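PDB 3MMH: methionine-R-sulfoxide reductase from Neisseria meningitidis, which reduces the R epimer of free methionine sulfoxide to methionine, using a GAF-type domain as its catalytic scaffold. Local coordinates for residues A13-V18 with D142-L147; G53-D58 with T76-G81. One frame throughout, in Å; residues are numbered along the deposited sequence.

Contact 1 (A13-V18 with D142-L147) ties two helices together, whereas contact 2 (G53-D58 with T76-G81) joins the side chains of two strands of one antiparallel sheet, across the strand between them, beside the bound substrate. They lie on opposite sides of the chain's centre, about 24 Å apart between centres, and share no helix or strand; along the sequence contact 2 is nested inside the long loop that contact 1 closes. Contact 1 is the more buried and turns on one tyrosine hydroxyl and a carboxylate at a helix start. Contact 2 is only partly buried and divides between apolar packing at the substrate and a long, weak salt bridge near the second subunit.

Contact 1 (A13-V18 with D142-L147); sequences ALYREV and DETDAL
Y15 reaches from helix 11-27 to the first turn of helix 143-165 and donates a hydrogen bond to D145: Y15 OH to D145 OD1 is 2.7 Å. CG of Y15 lies beside the backbone N and anti to the carbonyl carbon (chi1 -82°), which carries the ring straight across the gap between the helices, where the facing CA atoms of Y15 and D145 stand 8.3 Å apart. D145 OD1 sits at the edge of the ring, in its plane, and takes the bond on its anti lone pair, away from OD2. The carboxylate itself is turned steeply against the ring, the two planes 73° apart. The same oxygen also lies against the neighbouring ring carbon, Y15 CE2, at 3.3 Å.

The other oxygen, D145 OD2, caps the start of its helix and also meets K11. D142 is the N-cap residue, and with D145 it forms a capping box: D142 N gives a fairly straight bond to D145 OD2 at 2.9 Å, and T144 N in turn donates to D142 OD1, meeting that oxygen from above the carboxylate plane. K11, from the start of helix 11-27, makes salt bridges to both D145 OD2 and D142 OD1. D145 is thus gripped at each oxygen, and its rotation is fixed by the tyrosine on one and by the cap and the lysine on the other. The nearby lysine charge would be expected to favour the ionised carboxylate.

T144 adds the apolar part. Its CG2, anti to the backbone N (chi1 -62° for OG1), touches Y15 CD2 at 4.0 Å, approaching the ring obliquely. Further packing on the tyrosine comes from the rings of F47, in helix 32-47, and Y148, one residue beyond D142-L147; W49 touches it too. D145 also belongs, with Q140, to a magnesium site.

Contact 2 (G53-D58 with T76-G81); sequences GFYLVD and TRIPFG. With SME (methionine sulfoxide), chain C.
I78 lays its CD1 methyl over one face of the Y55 ring, a CH-pi contact 3.8 Å from the ring centroid and displaced toward the rim. In the conformer described, the methyl lies equally near Y55 CZ and CE1, brought there by an extended end (chi2 171°). The same CD1 also meets the substrate, methionine sulfoxide, at its CB, 3.7 Å away, while Y55 OH lies 3.6 Å from the substrate's CG. Tyrosine and isoleucine thus form adjoining parts of the pocket wall around the aliphatic chain. The phenol is held by a hydrogen bond to the carbonyl of C75, just before T76.

Toward the D58 end of strand 51-58, the edge of the R77 guanidinium, at NH1, faces D58 OD2 in a straight but long and weak salt bridge of 3.5 Å, the two planes 68° apart. Both groups have other partners: D58 OD2 bonds S61, R77 NH1 pairs with E63, and R77 NE with E29 of the second subunit.

Strand 63-70 runs between 51-58 and 77-79 in the antiparallel GAF sheet, with 126-135 on the far side of 51-58, while helix 83-91 brings C85 against I78 and W89 against V57.

Contact 1 (A13-V18 with D142-L147)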
# COMPACT_ATOMS: atom_id res chain seq x y z
N ALA A 13 6.14 -23.44 7.40
CA ALA A 13 7.51 -23.33 6.97
C ALA A 13 7.73 -21.98 6.28
O ALA A 13 8.80 -21.39 6.40
CB ALA A 13 7.89 -24.51 6.06
N LEU A 14 6.74 -21.51 5.50
CA LEU A 14 6.91 -20.24 4.80
C LEU A 14 6.97 -19.08 5.79
O LEU A 14 7.78 -18.18 5.63
CB LEU A 14 5.82 -20.06 3.74
CG LEU A 14 5.99 -18.83 2.84
CD1 LEU A 14 7.25 -18.84 2.06
CD2 LEU A 14 4.77 -18.70 1.91
N TYR A 15 6.14 -19.08 6.82
CA TYR A 15 6.28 -18.05 7.85
C TYR A 15 7.66 -18.07 8.42
O TYR A 15 8.26 -17.03 8.68
CB TYR A 15 5.25 -18.24 8.97
CG TYR A 15 3.88 -17.68 8.69
CD1 TYR A 15 3.71 -16.30 8.65
CD2 TYR A 15 2.77 -18.48 8.56
CE1 TYR A 15 2.45 -15.76 8.50
CE2 TYR A 15 1.49 -17.94 8.41
CZ TYR A 15 1.34 -16.57 8.36
OH TYR A 15 0.11 -15.99 8.26
N ARG A 16 8.21 -19.24 8.78
CA ARG A 16 9.54 -19.29 9.36
C ARG A 16 10.61 -18.74 8.43
O ARG A 16 11.60 -18.17 8.87
CB ARG A 16 9.88 -20.73 9.77
CG ARG A 16 9.02 -21.24 10.90
CD ARG A 16 9.44 -22.54 11.52
NE ARG A 16 9.28 -23.67 10.64
CZ ARG A 16 8.24 -24.50 10.61
NH1 ARG A 16 7.19 -24.26 11.37
NH2 ARG A 16 8.23 -25.55 9.76
N GLU A 17 10.41 -18.94 7.13
CA GLU A 17 11.28 -18.39 6.11
C GLU A 17 11.18 -16.91 5.92
O GLU A 17 12.18 -16.22 5.77
CB GLU A 17 11.07 -19.13 4.77
CG GLU A 17 11.94 -18.81 3.65
CD GLU A 17 11.71 -19.61 2.40
OE1 GLU A 17 10.72 -20.29 2.29
OE2 GLU A 17 12.54 -19.55 1.47
N VAL A 18 9.95 -16.39 5.97
CA VAL A 18 9.66 -15.05 5.57
C VAL A 18 9.74 -14.05 6.74
O VAL A 18 10.16 -12.91 6.52
CB VAL A 18 8.32 -15.03 4.91
CG1 VAL A 18 7.74 -13.57 4.75
CG2 VAL A 18 8.48 -15.67 3.54
N ASP A 142 -5.66 -19.89 10.32
CA ASP A 142 -5.79 -20.76 11.45
C ASP A 142 -4.74 -20.41 12.52
O ASP A 142 -4.20 -19.29 12.54
CB ASP A 142 -5.72 -22.23 10.98
CG ASP A 142 -4.39 -22.63 10.47
OD1 ASP A 142 -3.41 -21.90 10.62
OD2 ASP A 142 -4.27 -23.73 9.88
N GLU A 143 -4.50 -21.35 13.44
CA GLU A 143 -3.61 -21.08 14.54
C GLU A 143 -2.16 -20.75 14.10
O GLU A 143 -1.45 -20.04 14.79
CB GLU A 143 -3.63 -22.21 15.59
CG GLU A 143 -2.94 -23.48 15.21
CD GLU A 143 -3.78 -24.41 14.37
OE1 GLU A 143 -4.90 -24.04 13.97
OE2 GLU A 143 -3.24 -25.55 14.08
N THR A 144 -1.75 -21.30 12.98
CA THR A 144 -0.42 -20.98 12.45
C THR A 144 -0.34 -19.51 12.10
O THR A 144 0.61 -18.81 12.43
CB THR A 144 -0.09 -21.86 11.23
OG1 THR A 144 -0.07 -23.24 11.66
CG2 THR A 144 1.20 -21.55 10.59
N ASP A 145 -1.38 -19.02 11.40
CA ASP A 145 -1.40 -17.58 11.06
C ASP A 145 -1.46 -16.71 12.34
O ASP A 145 -0.81 -15.72 12.46
CB ASP A 145 -2.61 -17.27 10.16
CG ASP A 145 -2.56 -18.11 8.95
OD1 ASP A 145 -1.82 -17.79 7.96
OD2 ASP A 145 -3.29 -19.14 8.90
N ALA A 146 -2.29 -17.13 13.31
CA ALA A 146 -2.39 -16.34 14.53
C ALA A 146 -1.03 -16.27 15.19
O ALA A 146 -0.61 -15.21 15.67
CB ALA A 146 -3.46 -16.93 15.45
N LEU A 147 -0.32 -17.38 15.32
CA LEU A 147 0.98 -17.39 15.98
C LEU A 147 1.98 -16.47 15.26
O LEU A 147 2.59 -15.59 15.86
CB LEU A 147 1.53 -18.82 16.08
CG LEU A 147 2.86 -18.94 16.83
CD1 LEU A 147 2.56 -18.91 18.34
CD2 LEU A 147 3.58 -20.26 16.46

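Contact 2 (G53-D58 with T76-G81)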
# COMPACT_ATOMS: atom_id res chain seq x y z
N GLY A 53 -3.09 -6.01 4.72
CA GLY A 53 -2.68 -4.66 4.99
C GLY A 53 -3.02 -4.18 6.34
O GLY A 53 -3.24 -5.02 7.27
N PHE A 54 -3.07 -2.89 6.54
CA PHE A 54 -3.14 -2.27 7.86
C PHE A 54 -4.21 -1.22 7.93
O PHE A 54 -4.43 -0.48 6.94
CB PHE A 54 -1.79 -1.66 8.23
CG PHE A 54 -0.67 -2.67 8.28
CD1 PHE A 54 -0.44 -3.39 9.43
CD2 PHE A 54 0.06 -3.00 7.14
CE1 PHE A 54 0.58 -4.35 9.42
CE2 PHE A 54 1.08 -3.94 7.14
CZ PHE A 54 1.28 -4.64 8.32
N TYR A 55 -4.75 -1.07 9.12
CA TYR A 55 -5.49 0.12 9.53
C TYR A 55 -4.84 0.67 10.77
O TYR A 55 -4.34 -0.11 11.60
CB TYR A 55 -6.96 -0.19 9.85
CG TYR A 55 -7.85 -0.51 8.70
CD1 TYR A 55 -8.78 0.44 8.24
CD2 TYR A 55 -7.84 -1.76 8.05
CE1 TYR A 55 -9.58 0.19 7.18
CE2 TYR A 55 -8.66 -2.04 6.97
CZ TYR A 55 -9.53 -1.04 6.51
OH TYR A 55 -10.33 -1.29 5.42
N LEU A 56 -4.86 1.97 10.94
CA LEU A 56 -4.20 2.65 12.07
C LEU A 56 -5.23 3.45 12.87
O LEU A 56 -6.15 4.04 12.29
CB LEU A 56 -3.05 3.56 11.60
CG LEU A 56 -1.90 2.80 10.93
CD1 LEU A 56 -0.90 3.81 10.33
CD2 LEU A 56 -1.24 1.76 11.84
N VAL A 57 -5.09 3.45 14.18
CA VAL A 57 -6.03 4.17 15.02
C VAL A 57 -5.88 5.69 14.85
O VAL A 57 -4.77 6.21 14.98
CB VAL A 57 -5.84 3.75 16.51
CG1 VAL A 57 -6.63 4.68 17.42
CG2 VAL A 57 -6.20 2.30 16.71
N ASP A 58 -7.00 6.36 14.66
CA ASP A 58 -7.16 7.79 14.67
C ASP A 58 -7.81 8.18 15.96
O ASP A 58 -9.02 7.98 16.12
CB ASP A 58 -8.00 8.29 13.51
CG ASP A 58 -8.10 9.78 13.46
OD1 ASP A 58 -7.34 10.51 14.06
OD2 ASP A 58 -9.04 10.22 12.80
N THR A 76 -12.32 3.02 4.03
CA THR A 76 -11.29 3.83 4.64
C THR A 76 -11.34 3.96 6.13
O THR A 76 -10.33 4.25 6.72
CB THR A 76 -11.08 5.19 3.98
OG1 THR A 76 -12.26 5.97 4.24
CG2 THR A 76 -10.81 5.06 2.46
N ARG A 77 -12.50 3.71 6.70
CA ARG A 77 -12.78 3.94 8.10
C ARG A 77 -13.58 2.84 8.73
O ARG A 77 -14.56 2.47 8.22
CB ARG A 77 -13.45 5.30 8.34
CG ARG A 77 -12.46 6.43 8.15
CD ARG A 77 -12.93 7.81 8.30
NE ARG A 77 -11.78 8.70 8.07
CZ ARG A 77 -10.96 9.26 8.95
NH1 ARG A 77 -11.13 9.09 10.25
NH2 ARG A 77 -9.99 10.04 8.51
N ILE A 78 -13.13 2.34 9.87
CA ILE A 78 -13.85 1.31 10.64
C ILE A 78 -14.00 1.85 12.09
O ILE A 78 -13.01 2.05 12.78
CB ILE A 78 -13.12 -0.06 10.60
CG1 ILE A 78 -12.99 -0.56 9.15
CG2 ILE A 78 -13.91 -1.09 11.41
CD1 ILE A 78 -12.12 -1.75 9.02
N PRO A 79 -15.22 2.05 12.55
CA PRO A 79 -15.41 2.50 13.91
C PRO A 79 -14.88 1.51 14.95
O PRO A 79 -15.02 0.29 14.78
CB PRO A 79 -16.92 2.70 14.04
CG PRO A 79 -17.40 2.80 12.67
CD PRO A 79 -16.51 1.96 11.83
N PHE A 80 -14.45 2.06 16.10
CA PHE A 80 -14.16 1.21 17.26
C PHE A 80 -15.30 0.21 17.48
O PHE A 80 -16.45 0.59 17.51
CB PHE A 80 -14.04 2.08 18.53
CG PHE A 80 -13.79 1.31 19.76
CD1 PHE A 80 -12.54 0.85 20.05
CD2 PHE A 80 -14.84 0.97 20.61
CE1 PHE A 80 -12.31 0.11 21.16
CE2 PHE A 80 -14.64 0.19 21.71
CZ PHE A 80 -13.37 -0.26 22.03
N GLY A 81 -14.95 -1.05 17.70
CA GLY A 81 -15.89 -2.10 18.03
C GLY A 81 -16.69 -2.66 16.92
O GLY A 81 -17.43 -3.61 17.18
N SME C . -13.51 -7.25 7.06
CA SME C . -13.02 -6.14 7.91
CB SME C . -12.97 -4.79 7.18
CG SME C . -11.70 -4.52 6.37
S SME C . -11.69 -5.32 4.82
OE SME C . -12.13 -6.70 4.70
CE SME C . -10.10 -4.87 4.25
C SME C . -13.81 -6.07 9.19
O SME C . -13.45 -5.25 10.04
OXT SME C . -14.81 -6.88 9.36